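Local coordinates for pantothenate kinase (Coxiella burnetii, PDB 3TQC), which catalyses the ATP-dependent phosphorylation of (R)-pantothenate to (R)-4'-phosphopantothenate, the first of the five steps that lead to coenzyme A, at residues S100-K105 with I245-S250; S180-D185 with R253-D258; Q238-W243 with H280-I285; H264-M269 with A275-H280. One frame throughout, in Å; residues are numbered along the deposited sequence.

Contact 1. Residues S100-K105 with I245-S250; sequences SVAVGK and IDRVLS. With ADP (adenosine-5'-diphosphate), chain D.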
# COMPACT_ATOMS: atom_id res chain seq x y z
N SER B 100 12.49 -13.57 4.95
CA SER B 100 13.52 -14.35 4.28
C SER B 100 13.09 -15.78 4.06
O SER B 100 12.22 -16.29 4.76
CB SER B 100 14.78 -14.38 5.15
OG SER B 100 15.71 -15.35 4.70
N VAL B 101 13.76 -16.44 3.12
CA VAL B 101 13.72 -17.88 3.05
C VAL B 101 14.15 -18.42 4.43
O VAL B 101 15.11 -17.93 5.01
CB VAL B 101 14.70 -18.42 1.96
CG1 VAL B 101 14.70 -19.98 1.94
CG2 VAL B 101 14.37 -17.84 0.57
N ALA B 102 13.40 -19.39 4.94
CA ALA B 102 13.73 -20.10 6.19
C ALA B 102 13.52 -19.31 7.47
O ALA B 102 13.97 -19.72 8.53
CB ALA B 102 15.15 -20.65 6.13
N VAL B 103 12.85 -18.17 7.39
CA VAL B 103 12.62 -17.35 8.57
C VAL B 103 11.39 -17.85 9.33
O VAL B 103 11.21 -17.57 10.51
CB VAL B 103 12.48 -15.86 8.19
CG1 VAL B 103 11.10 -15.57 7.65
CG2 VAL B 103 12.77 -14.98 9.40
N GLY B 104 10.54 -18.60 8.65
CA GLY B 104 9.40 -19.22 9.29
C GLY B 104 8.05 -18.71 8.85
O GLY B 104 7.09 -18.79 9.60
N LYS B 105 7.93 -18.21 7.64
CA LYS B 105 6.65 -17.65 7.24
C LYS B 105 5.59 -18.73 6.92
O LYS B 105 4.40 -18.56 7.24
CB LYS B 105 6.81 -16.56 6.18
CG LYS B 105 7.23 -16.98 4.87
CD LYS B 105 7.82 -15.80 4.08
CE LYS B 105 8.66 -16.37 2.97
NZ LYS B 105 9.87 -16.99 3.53
N ILE B 245 20.31 -23.85 7.07
CA ILE B 245 21.23 -24.98 6.98
C ILE B 245 20.66 -26.19 7.71
O ILE B 245 20.75 -27.30 7.21
CB ILE B 245 22.65 -24.63 7.48
CG1 ILE B 245 23.32 -23.64 6.52
CG2 ILE B 245 23.52 -25.88 7.59
CD1 ILE B 245 24.53 -22.94 7.10
N ASP B 246 20.06 -25.99 8.87
CA ASP B 246 19.43 -27.10 9.57
C ASP B 246 18.27 -27.69 8.77
O ASP B 246 18.15 -28.90 8.67
CB ASP B 246 18.96 -26.68 10.96
CG ASP B 246 20.11 -26.47 11.93
OD1 ASP B 246 21.26 -26.78 11.56
OD2 ASP B 246 19.84 -26.01 13.06
N ARG B 247 17.44 -26.85 8.19
CA ARG B 247 16.31 -27.36 7.41
C ARG B 247 16.77 -28.26 6.24
O ARG B 247 16.20 -29.33 6.02
CB ARG B 247 15.44 -26.23 6.89
CG ARG B 247 14.08 -26.70 6.38
CD ARG B 247 13.24 -25.53 5.94
NE ARG B 247 13.81 -24.83 4.78
CZ ARG B 247 13.28 -23.73 4.24
NH1 ARG B 247 12.18 -23.19 4.75
NH2 ARG B 247 13.86 -23.17 3.19
N VAL B 248 17.82 -27.84 5.53
CA VAL B 248 18.40 -28.65 4.46
C VAL B 248 19.04 -29.91 5.02
O VAL B 248 18.81 -31.00 4.49
CB VAL B 248 19.42 -27.86 3.59
CG1 VAL B 248 20.46 -27.20 4.45
CG2 VAL B 248 20.10 -28.78 2.57
N LEU B 249 19.81 -29.79 6.08
CA LEU B 249 20.37 -30.97 6.74
C LEU B 249 19.26 -31.93 7.14
O LEU B 249 19.36 -33.13 6.90
CB LEU B 249 21.22 -30.59 7.96
CG LEU B 249 22.74 -30.61 7.81
CD1 LEU B 249 23.24 -30.23 6.41
CD2 LEU B 249 23.38 -29.72 8.87
N SER B 250 18.18 -31.41 7.72
CA SER B 250 17.04 -32.25 8.10
C SER B 250 16.45 -33.04 6.93
O SER B 250 16.17 -34.24 7.06
CB SER B 250 15.95 -31.40 8.74
OG SER B 250 14.71 -32.07 8.65
PB ADP D . 9.81 -20.22 5.38
O1B ADP D . 8.40 -20.66 5.12
O2B ADP D . 9.93 -18.74 5.64
O3B ADP D . 10.83 -20.72 4.38
PA ADP D . 9.55 -22.17 7.42
O1A ADP D . 8.21 -21.68 7.90
O2A ADP D . 9.67 -23.36 6.52
O3A ADP D . 10.31 -20.94 6.72
O5' ADP D . 10.46 -22.45 8.68
C5' ADP D . 11.87 -22.48 8.57
C4' ADP D . 12.44 -23.48 9.57
O4' ADP D . 12.30 -22.99 10.90
C3' ADP D . 11.68 -24.80 9.54
O3' ADP D . 12.62 -25.85 9.77
C2' ADP D . 10.68 -24.70 10.66
O2' ADP D . 10.44 -25.97 11.26
C1' ADP D . 11.36 -23.77 11.64
N9 ADP D . 10.45 -22.85 12.34
C8 ADP D . 9.72 -21.88 11.75
N7 ADP D . 9.01 -21.19 12.67
C5 ADP D . 9.30 -21.73 13.86
C6 ADP D . 8.88 -21.44 15.23
N6 ADP D . 7.99 -20.44 15.45
N1 ADP D . 9.40 -22.21 16.21
C2 ADP D . 10.27 -23.21 15.96
N3 ADP D . 10.70 -23.52 14.72
C4 ADP D . 10.24 -22.81 13.65

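Contact 2. Residues S180-D185 with R253-D258; sequences SHHYYD and RTTFKD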
# COMPACT_ATOMS: atom_id res chain seq x y z
N SER B 180 6.11 -27.87 -5.32
CA SER B 180 6.68 -28.92 -4.47
C SER B 180 8.14 -28.62 -4.14
O SER B 180 9.00 -28.60 -5.04
CB SER B 180 6.66 -30.26 -5.16
OG SER B 180 7.54 -31.14 -4.49
N HIS B 181 8.42 -28.42 -2.86
CA HIS B 181 9.80 -28.27 -2.38
C HIS B 181 10.58 -29.57 -2.57
O HIS B 181 11.80 -29.56 -2.77
CB HIS B 181 9.82 -27.86 -0.90
CG HIS B 181 9.27 -26.49 -0.65
ND1 HIS B 181 9.96 -25.34 -0.99
CD2 HIS B 181 8.11 -26.08 -0.09
CE1 HIS B 181 9.24 -24.28 -0.64
NE2 HIS B 181 8.11 -24.71 -0.10
N HIS B 182 9.87 -30.69 -2.53
CA HIS B 182 10.47 -32.00 -2.70
C HIS B 182 11.03 -32.15 -4.11
O HIS B 182 12.16 -32.61 -4.29
CB HIS B 182 9.42 -33.08 -2.42
CG HIS B 182 9.98 -34.47 -2.37
ND1 HIS B 182 10.78 -34.92 -1.34
CD2 HIS B 182 9.84 -35.51 -3.22
CE1 HIS B 182 11.11 -36.18 -1.56
NE2 HIS B 182 10.55 -36.56 -2.70
N TYR B 183 10.23 -31.77 -5.10
CA TYR B 183 10.64 -31.81 -6.50
C TYR B 183 11.31 -30.51 -6.95
O TYR B 183 11.76 -30.40 -8.09
CB TYR B 183 9.44 -32.13 -7.38
CG TYR B 183 8.77 -33.44 -6.99
CD1 TYR B 183 9.47 -34.65 -7.06
CD2 TYR B 183 7.46 -33.47 -6.54
CE1 TYR B 183 8.88 -35.84 -6.68
CE2 TYR B 183 6.85 -34.67 -6.17
CZ TYR B 183 7.56 -35.85 -6.24
OH TYR B 183 6.97 -37.03 -5.87
N TYR B 184 11.37 -29.54 -6.04
CA TYR B 184 11.99 -28.24 -6.31
C TYR B 184 11.44 -27.66 -7.60
O TYR B 184 12.19 -27.21 -8.47
CB TYR B 184 13.50 -28.42 -6.40
CG TYR B 184 14.30 -27.15 -6.37
CD1 TYR B 184 14.16 -26.25 -5.33
CD2 TYR B 184 15.22 -26.87 -7.37
CE1 TYR B 184 14.92 -25.08 -5.29
CE2 TYR B 184 15.97 -25.72 -7.35
CZ TYR B 184 15.82 -24.83 -6.32
OH TYR B 184 16.58 -23.68 -6.31
N ASP B 185 10.12 -27.69 -7.73
CA ASP B 185 9.46 -27.32 -8.96
C ASP B 185 7.95 -27.16 -8.80
O ASP B 185 7.35 -27.69 -7.87
CB ASP B 185 9.77 -28.35 -10.05
CG ASP B 185 9.71 -27.77 -11.45
OD1 ASP B 185 9.28 -26.60 -11.60
OD2 ASP B 185 10.09 -28.49 -12.40
N ARG B 253 18.63 -35.86 5.79
CA ARG B 253 18.48 -37.06 6.62
C ARG B 253 17.15 -37.78 6.35
O ARG B 253 17.02 -38.95 6.68
CB ARG B 253 18.63 -36.70 8.10
CG ARG B 253 20.02 -36.15 8.45
CD ARG B 253 20.28 -36.11 9.94
NE ARG B 253 19.37 -35.20 10.61
CZ ARG B 253 19.61 -33.91 10.86
NH1 ARG B 253 20.76 -33.35 10.53
NH2 ARG B 253 18.68 -33.18 11.46
N THR B 254 16.18 -37.10 5.75
CA THR B 254 14.88 -37.72 5.49
C THR B 254 14.38 -37.57 4.04
O THR B 254 14.48 -38.51 3.25
CB THR B 254 13.80 -37.24 6.52
OG1 THR B 254 12.57 -37.96 6.31
CG2 THR B 254 13.55 -35.74 6.41
N THR B 255 13.86 -36.41 3.68
CA THR B 255 13.10 -36.27 2.44
C THR B 255 13.97 -36.52 1.19
O THR B 255 13.50 -37.11 0.22
CB THR B 255 12.40 -34.89 2.38
OG1 THR B 255 11.04 -35.06 1.96
CG2 THR B 255 13.11 -33.92 1.44
N PHE B 256 15.23 -36.11 1.24
CA PHE B 256 16.14 -36.24 0.09
C PHE B 256 16.56 -37.68 -0.22
O PHE B 256 17.09 -37.95 -1.30
CB PHE B 256 17.40 -35.39 0.27
CG PHE B 256 17.17 -33.88 0.27
CD1 PHE B 256 15.96 -33.32 -0.15
CD2 PHE B 256 18.19 -33.02 0.66
CE1 PHE B 256 15.78 -31.95 -0.16
CE2 PHE B 256 18.02 -31.66 0.64
CZ PHE B 256 16.81 -31.11 0.24
N LYS B 257 16.33 -38.61 0.71
CA LYS B 257 16.64 -40.03 0.46
C LYS B 257 15.80 -40.60 -0.69
O LYS B 257 16.25 -41.49 -1.41
CB LYS B 257 16.45 -40.86 1.74
CG LYS B 257 17.51 -40.58 2.81
CD LYS B 257 17.29 -41.39 4.07
CE LYS B 257 18.52 -41.33 4.97
NZ LYS B 257 18.39 -42.24 6.13
N ASP B 258 14.58 -40.08 -0.83
CA ASP B 258 13.70 -40.46 -1.92
C ASP B 258 14.46 -40.28 -3.23
O ASP B 258 14.87 -39.17 -3.55
CB ASP B 258 12.44 -39.58 -1.90
CG ASP B 258 11.37 -40.04 -2.87
OD1 ASP B 258 11.57 -41.05 -3.58
OD2 ASP B 258 10.31 -39.39 -2.91

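Contact 3. Residues Q238-W243 with H280-I285; sequences QVIQKW and HVWNEI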
# COMPACT_ATOMS: atom_id res chain seq x y z
N GLN B 238 22.54 -14.19 10.19
CA GLN B 238 23.31 -15.36 10.67
C GLN B 238 22.37 -16.41 11.26
O GLN B 238 22.58 -17.60 11.11
CB GLN B 238 24.34 -14.99 11.75
CG GLN B 238 25.32 -13.86 11.42
CD GLN B 238 26.45 -14.29 10.52
OE1 GLN B 238 26.31 -14.32 9.29
NE2 GLN B 238 27.60 -14.62 11.11
N VAL B 239 21.33 -15.93 11.94
CA VAL B 239 20.36 -16.81 12.58
C VAL B 239 19.54 -17.57 11.53
O VAL B 239 19.38 -18.79 11.63
CB VAL B 239 19.46 -16.03 13.57
CG1 VAL B 239 18.18 -16.81 13.91
CG2 VAL B 239 20.27 -15.69 14.81
N ILE B 240 19.05 -16.86 10.52
CA ILE B 240 18.28 -17.49 9.45
C ILE B 240 19.15 -18.52 8.72
O ILE B 240 18.70 -19.63 8.45
CB ILE B 240 17.71 -16.48 8.43
CG1 ILE B 240 16.92 -15.37 9.13
CG2 ILE B 240 16.77 -17.19 7.44
CD1 ILE B 240 16.65 -14.18 8.26
N GLN B 241 20.40 -18.14 8.44
CA GLN B 241 21.38 -19.03 7.85
C GLN B 241 21.36 -20.37 8.56
O GLN B 241 21.21 -21.41 7.92
CB GLN B 241 22.78 -18.41 7.93
CG GLN B 241 23.92 -19.30 7.45
CD GLN B 241 25.27 -18.57 7.42
OE1 GLN B 241 25.36 -17.40 7.06
NE2 GLN B 241 26.30 -19.27 7.82
N LYS B 242 21.48 -20.35 9.89
CA LYS B 242 21.45 -21.58 10.66
C LYS B 242 20.13 -22.33 10.49
O LYS B 242 20.12 -23.55 10.33
CB LYS B 242 21.72 -21.33 12.14
CG LYS B 242 21.73 -22.62 12.96
CD LYS B 242 22.49 -22.47 14.28
CE LYS B 242 22.01 -23.49 15.30
NZ LYS B 242 21.98 -24.86 14.72
N TRP B 243 19.01 -21.61 10.49
CA TRP B 243 17.73 -22.28 10.33
C TRP B 243 17.66 -22.91 8.96
O TRP B 243 17.12 -24.00 8.77
CB TRP B 243 16.57 -21.33 10.49
CG TRP B 243 16.45 -20.73 11.84
CD1 TRP B 243 16.93 -21.23 13.01
CD2 TRP B 243 15.76 -19.51 12.17
NE1 TRP B 243 16.60 -20.39 14.04
CE2 TRP B 243 15.88 -19.33 13.55
CE3 TRP B 243 15.06 -18.55 11.42
CZ2 TRP B 243 15.33 -18.24 14.21
CZ3 TRP B 243 14.53 -17.46 12.07
CH2 TRP B 243 14.66 -17.31 13.46
N HIS B 280 26.76 -22.28 1.24
CA HIS B 280 27.04 -21.65 -0.05
C HIS B 280 25.77 -21.10 -0.68
O HIS B 280 25.73 -19.94 -1.08
CB HIS B 280 27.70 -22.64 -1.01
CG HIS B 280 27.62 -22.23 -2.44
ND1 HIS B 280 28.55 -21.41 -3.03
CD2 HIS B 280 26.69 -22.50 -3.39
CE1 HIS B 280 28.21 -21.20 -4.29
NE2 HIS B 280 27.09 -21.85 -4.54
N VAL B 281 24.74 -21.95 -0.76
CA VAL B 281 23.47 -21.57 -1.37
C VAL B 281 22.87 -20.36 -0.64
O VAL B 281 22.45 -19.39 -1.27
CB VAL B 281 22.47 -22.74 -1.38
CG1 VAL B 281 21.05 -22.27 -1.68
CG2 VAL B 281 22.90 -23.80 -2.39
N TRP B 282 22.84 -20.44 0.69
CA TRP B 282 22.44 -19.31 1.51
C TRP B 282 23.23 -18.05 1.17
O TRP B 282 22.66 -17.01 0.87
CB TRP B 282 22.62 -19.63 3.00
CG TRP B 282 22.42 -18.43 3.82
CD1 TRP B 282 23.38 -17.64 4.37
CD2 TRP B 282 21.16 -17.84 4.18
NE1 TRP B 282 22.80 -16.60 5.04
CE2 TRP B 282 21.43 -16.70 4.95
CE3 TRP B 282 19.82 -18.18 3.92
CZ2 TRP B 282 20.42 -15.88 5.47
CZ3 TRP B 282 18.80 -17.35 4.44
CH2 TRP B 282 19.12 -16.22 5.20
N ASN B 283 24.56 -18.15 1.20
CA ASN B 283 25.41 -16.99 1.03
C ASN B 283 25.30 -16.37 -0.36
O ASN B 283 25.27 -15.15 -0.48
CB ASN B 283 26.87 -17.32 1.34
CG ASN B 283 27.20 -17.20 2.82
OD1 ASN B 283 26.66 -16.36 3.54
ND2 ASN B 283 28.12 -18.03 3.28
N GLU B 284 25.23 -17.20 -1.40
CA GLU B 284 25.27 -16.70 -2.78
C GLU B 284 23.88 -16.50 -3.39
O GLU B 284 23.73 -15.75 -4.35
CB GLU B 284 26.08 -17.64 -3.66
CG GLU B 284 27.54 -17.82 -3.23
CD GLU B 284 28.36 -16.52 -3.23
OE1 GLU B 284 28.13 -15.65 -4.10
OE2 GLU B 284 29.25 -16.39 -2.36
N ILE B 285 22.89 -17.20 -2.86
CA ILE B 285 21.55 -17.10 -3.39
C ILE B 285 20.60 -16.46 -2.37
O ILE B 285 20.25 -15.28 -2.50
CB ILE B 285 21.03 -18.47 -3.84
CG1 ILE B 285 21.94 -19.03 -4.94
CG2 ILE B 285 19.58 -18.34 -4.33
CD1 ILE B 285 21.52 -20.41 -5.42
O HOH W 1 24.25 -14.90 6.89

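Contact 4. Residues H264-M269 with A275-H280; sequences HYLTQM and AAFAKH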
# COMPACT_ATOMS: atom_id res chain seq x y z
N HIS B 264 18.32 -35.31 -4.45
CA HIS B 264 18.74 -36.64 -4.04
C HIS B 264 20.26 -36.82 -4.11
O HIS B 264 20.83 -37.52 -3.28
CB HIS B 264 18.05 -37.71 -4.89
CG HIS B 264 18.51 -39.10 -4.59
ND1 HIS B 264 18.32 -39.71 -3.37
CD2 HIS B 264 19.19 -40.00 -5.35
CE1 HIS B 264 18.84 -40.92 -3.39
NE2 HIS B 264 19.37 -41.12 -4.58
N TYR B 265 20.91 -36.19 -5.09
CA TYR B 265 22.38 -36.26 -5.21
C TYR B 265 23.11 -35.68 -3.99
O TYR B 265 24.27 -36.01 -3.74
CB TYR B 265 22.87 -35.56 -6.49
CG TYR B 265 22.85 -34.04 -6.45
CD1 TYR B 265 23.98 -33.32 -6.07
CD2 TYR B 265 21.70 -33.33 -6.79
CE1 TYR B 265 23.96 -31.93 -6.03
CE2 TYR B 265 21.68 -31.95 -6.75
CZ TYR B 265 22.81 -31.26 -6.38
OH TYR B 265 22.78 -29.89 -6.34
N LEU B 266 22.44 -34.82 -3.23
CA LEU B 266 23.00 -34.32 -1.97
C LEU B 266 23.24 -35.45 -0.96
O LEU B 266 24.15 -35.35 -0.15
CB LEU B 266 22.11 -33.23 -1.35
CG LEU B 266 22.29 -31.78 -1.80
CD1 LEU B 266 22.37 -31.64 -3.30
CD2 LEU B 266 21.16 -30.92 -1.23
N THR B 267 22.44 -36.51 -1.01
CA THR B 267 22.65 -37.71 -0.16
C THR B 267 24.05 -38.34 -0.32
O THR B 267 24.53 -39.01 0.59
CB THR B 267 21.56 -38.79 -0.40
OG1 THR B 267 20.31 -38.29 0.10
CG2 THR B 267 21.88 -40.10 0.33
N GLN B 268 24.68 -38.13 -1.47
CA GLN B 268 26.05 -38.61 -1.70
C GLN B 268 27.10 -37.78 -0.95
O GLN B 268 28.19 -38.27 -0.68
CB GLN B 268 26.37 -38.65 -3.20
CG GLN B 268 25.61 -39.74 -3.94
CD GLN B 268 25.61 -39.55 -5.45
OE1 GLN B 268 25.30 -38.47 -5.96
NE2 GLN B 268 25.94 -40.61 -6.18
N MET B 269 26.77 -36.53 -0.62
CA MET B 269 27.66 -35.67 0.16
C MET B 269 27.71 -36.09 1.64
O MET B 269 26.71 -36.57 2.20
CB MET B 269 27.22 -34.20 0.09
CG MET B 269 27.33 -33.51 -1.28
SD MET B 269 26.83 -31.76 -1.24
CE MET B 269 27.22 -31.28 -2.92
N ALA B 275 26.39 -29.39 4.44
CA ALA B 275 26.37 -28.16 5.23
C ALA B 275 27.10 -27.05 4.49
O ALA B 275 26.59 -25.95 4.34
CB ALA B 275 27.00 -28.39 6.61
N ALA B 276 28.30 -27.35 4.01
CA ALA B 276 29.05 -26.40 3.20
C ALA B 276 28.25 -26.00 1.96
O ALA B 276 28.19 -24.82 1.63
CB ALA B 276 30.40 -26.99 2.81
N PHE B 277 27.64 -26.97 1.30
CA PHE B 277 26.76 -26.67 0.16
C PHE B 277 25.61 -25.75 0.56
O PHE B 277 25.29 -24.81 -0.17
CB PHE B 277 26.19 -27.96 -0.42
CG PHE B 277 25.30 -27.74 -1.60
CD1 PHE B 277 25.84 -27.55 -2.86
CD2 PHE B 277 23.92 -27.72 -1.47
CE1 PHE B 277 25.02 -27.34 -3.96
CE2 PHE B 277 23.10 -27.52 -2.55
CZ PHE B 277 23.65 -27.33 -3.80
N ALA B 278 24.97 -26.05 1.69
CA ALA B 278 23.85 -25.26 2.20
C ALA B 278 24.28 -23.85 2.57
O ALA B 278 23.55 -22.88 2.33
CB ALA B 278 23.23 -25.94 3.40
N LYS B 279 25.45 -23.74 3.17
CA LYS B 279 26.02 -22.45 3.54
C LYS B 279 26.25 -21.62 2.28
O LYS B 279 25.95 -20.41 2.26
CB LYS B 279 27.33 -22.65 4.29
CG LYS B 279 27.96 -21.41 4.87
CD LYS B 279 29.22 -21.78 5.64
CE LYS B 279 29.95 -20.56 6.15
NZ LYS B 279 29.03 -19.69 6.92
N HIS B 280 26.76 -22.28 1.24
CA HIS B 280 27.04 -21.65 -0.05
C HIS B 280 25.77 -21.10 -0.68
O HIS B 280 25.73 -19.94 -1.08
CB HIS B 280 27.70 -22.64 -1.01
CG HIS B 280 27.62 -22.23 -2.44
ND1 HIS B 280 28.55 -21.41 -3.03
CD2 HIS B 280 26.69 -22.50 -3.39
CE1 HIS B 280 28.21 -21.20 -4.29
NE2 HIS B 280 27.09 -21.85 -4.54

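Contact 1. Residues S100-K105 with I245-S250
This contact belongs to the phosphate-binding part of the ADP pocket, where the P-loop (Walker A) meets an arginine from helix 237-253. The guanidinium of Arg247 lies against the loop at Ala102 and Val101, with Ala102 CA 3.7 Å from Arg247 NH1 over one face. Val101 CG1 comes at the group obliquely. No hydrogen bond joins the two segments directly; the nucleotide does so instead. At the guanidinium edge, in its plane, Arg247 NH1 donates to ADP O3B (2.8 Å), and the same oxygen takes the backbone N-H of Ala102. A second, weak bond runs from Arg247 NH1 to ADP O2A, so one nitrogen reaches both phosphates. The arginine chain is extended until its bend at chi3 (65°), which swings the guanidinium round to the phosphates. On ADP O2B three donors converge: the amides of Gly104 and Lys105, and Lys105 NZ at 2.7 Å. Lys105 NZ is itself positioned by Ser100 O (2.7 Å), lying above that carbonyl's plane. Gly104 has phi 114°, a backbone shape suited to glycine, and precedes helix 105-116. Amides and two cationic side chains thus share the beta-phosphate oxygens, an arrangement that would offset the negative charge of the diphosphate.

Contact 2. Residues S180-D185 with R253-D258
His182 has CG anti to its backbone N (chi1 -172°) and Asp258 adopts much the same first torsion (chi1 -171°), and these two choices carry the imidazole and the carboxylate to each other across the gap. His182 NE2 donates to Asp258 OD2 at 2.8 Å, with an N-H...O angle of 146°. The bond is not flat: the nitrogen meets OD2 on the anti side, out of the carboxylate plane, and the oxygen is tilted a little from the ring plane. The other ring nitrogen faces Thr255, where a weak bond links His182 ND1 and Thr255 OG1 (3.3 Å). Between the two nitrogens, His182 CE1 comes up to Thr255 O at 3.1 Å, near the ring plane.

The histidine sits in the connection between antiparallel strands 174-180 and 185-187. There Ser180 OG accepts the backbone N-H of Tyr183 (2.8 Å), an ST motif, and Tyr184 and Asp185 both face Ser180 in a G1 beta bulge. Its partners come from the loop after helix 237-253: Thr255 from a short 3-10 stretch, 255-257, and Asp258 just beyond it. Next to the histidine, Tyr183 lays one ring face against His182 CD2, toward the rim of the phenol ring. The backbone of His182 is also hydrogen-bonded to Tyr262, further along the loop that carries Asp258. Away from the hairpin, Phe256 O accepts from His264 ND1, while Asp258 OD1, the oxygen His182 does not use, takes a weak bond from the amide of His260.

Contact 3. Residues Q238-W243 with H280-I285
Apolar and CH-pi packing on the indole of Trp282 makes up most of this contact. Ile240 meets the far end of the six-membered ring, with Ile240 CG2 3.4 Å from Trp282 CH2, the two side chains crossing at about a right angle. Gln241 lies over the face: Gln241 CB stands 3.6 Å from the centroid of the five-membered ring, 20° off the normal, and Gln241 CA sits above the middle of the indole. A chi1 of 175° points Gln241 CG away from the backbone N, and the chain runs out past Trp282 CD1, its CG 3.5 Å from that atom.

A water-mediated bond adds to the packing. At the indole edge, in plane, water 1 accepts from Trp282 NE1 at 2.9 Å and donates to Gln238 OE1 at 3.2 Å, a bridge that ties the buried N-H to the exposed start of the other segment.

The two short helical segments, on helices 237-253 and 271-294, approach to 10.3 Å between axes and cross at 137°, well short of antiparallel. Ser100 of the P-loop touches both Ile240 and Trp282, and Leu290 packs on both as well. The pair therefore borders the loop that follows strand 93-99 of the central sheet.

Contact 4. Residues H264-M269 with A275-H280
Phe277 reaches from helix 271-294 toward three side chains of the preceding segment, and it can be followed outward atom by atom. CB lies against the thioether: Met269 SD is 3.9 Å from Phe277 CB. The ring is then carried straight out from the helix, CG lying opposite the backbone N (chi1 -179°). On one flank Phe277 CD1 meets the methionine methyl, Met269 CE, at 4.0 Å. On the other flank Phe277 CE2 touches Leu266 CD2 at 4.1 Å. At the far end Phe277 CZ is met by the hydroxyl of Tyr265, its OH 3.7 Å away. Each of these three side chains crosses the phenylalanine at about a right angle.

The sulfur makes a Met-aromatic contact of the oblique kind, Met269 SD standing 5.0 Å from the ring centroid and 40° off its normal. Met269 is extended beyond CG, which lets sulfur and methyl follow the phenylalanine from CB to CD1.

Residues 264-268 form a short 3-10 helix, and the chain passes through Met269 into helix 271-294, so Phe277 packs back on the residues that lead into its own helix. Behind the 3-10 helix, Leu266 rests on Phe256, and Leu266 O takes a weak bond from Trp252 NE1. With no hydrogen bond between the segments, the association rests on apolar packing, with the sulfur-ring contact as part of it.

In the fold
Helices 237-253 and 271-294, with the loop joining them, connect all four contacts. Contact 3 packs the helices together and contact 1 lies about 9 Å away between centres, further along helix 237-253, where Arg247 reaches the nucleotide. Contact 2 uses the start of the connecting loop to meet the small antiparallel sheet, about 14 Å from contact 1 between centres. Contact 4 folds the end of that loop onto helix 271-294; its centre is about 13 Å from those of contacts 2 and 3, and it shares His280 with the latter. Along the chain, contacts 1, 2 and 3 interleave, whereas contact 4 falls between the segments of contact 3. Helix 237-253 thus meets the P-loop, and the loop that follows it meets the outlying hairpin.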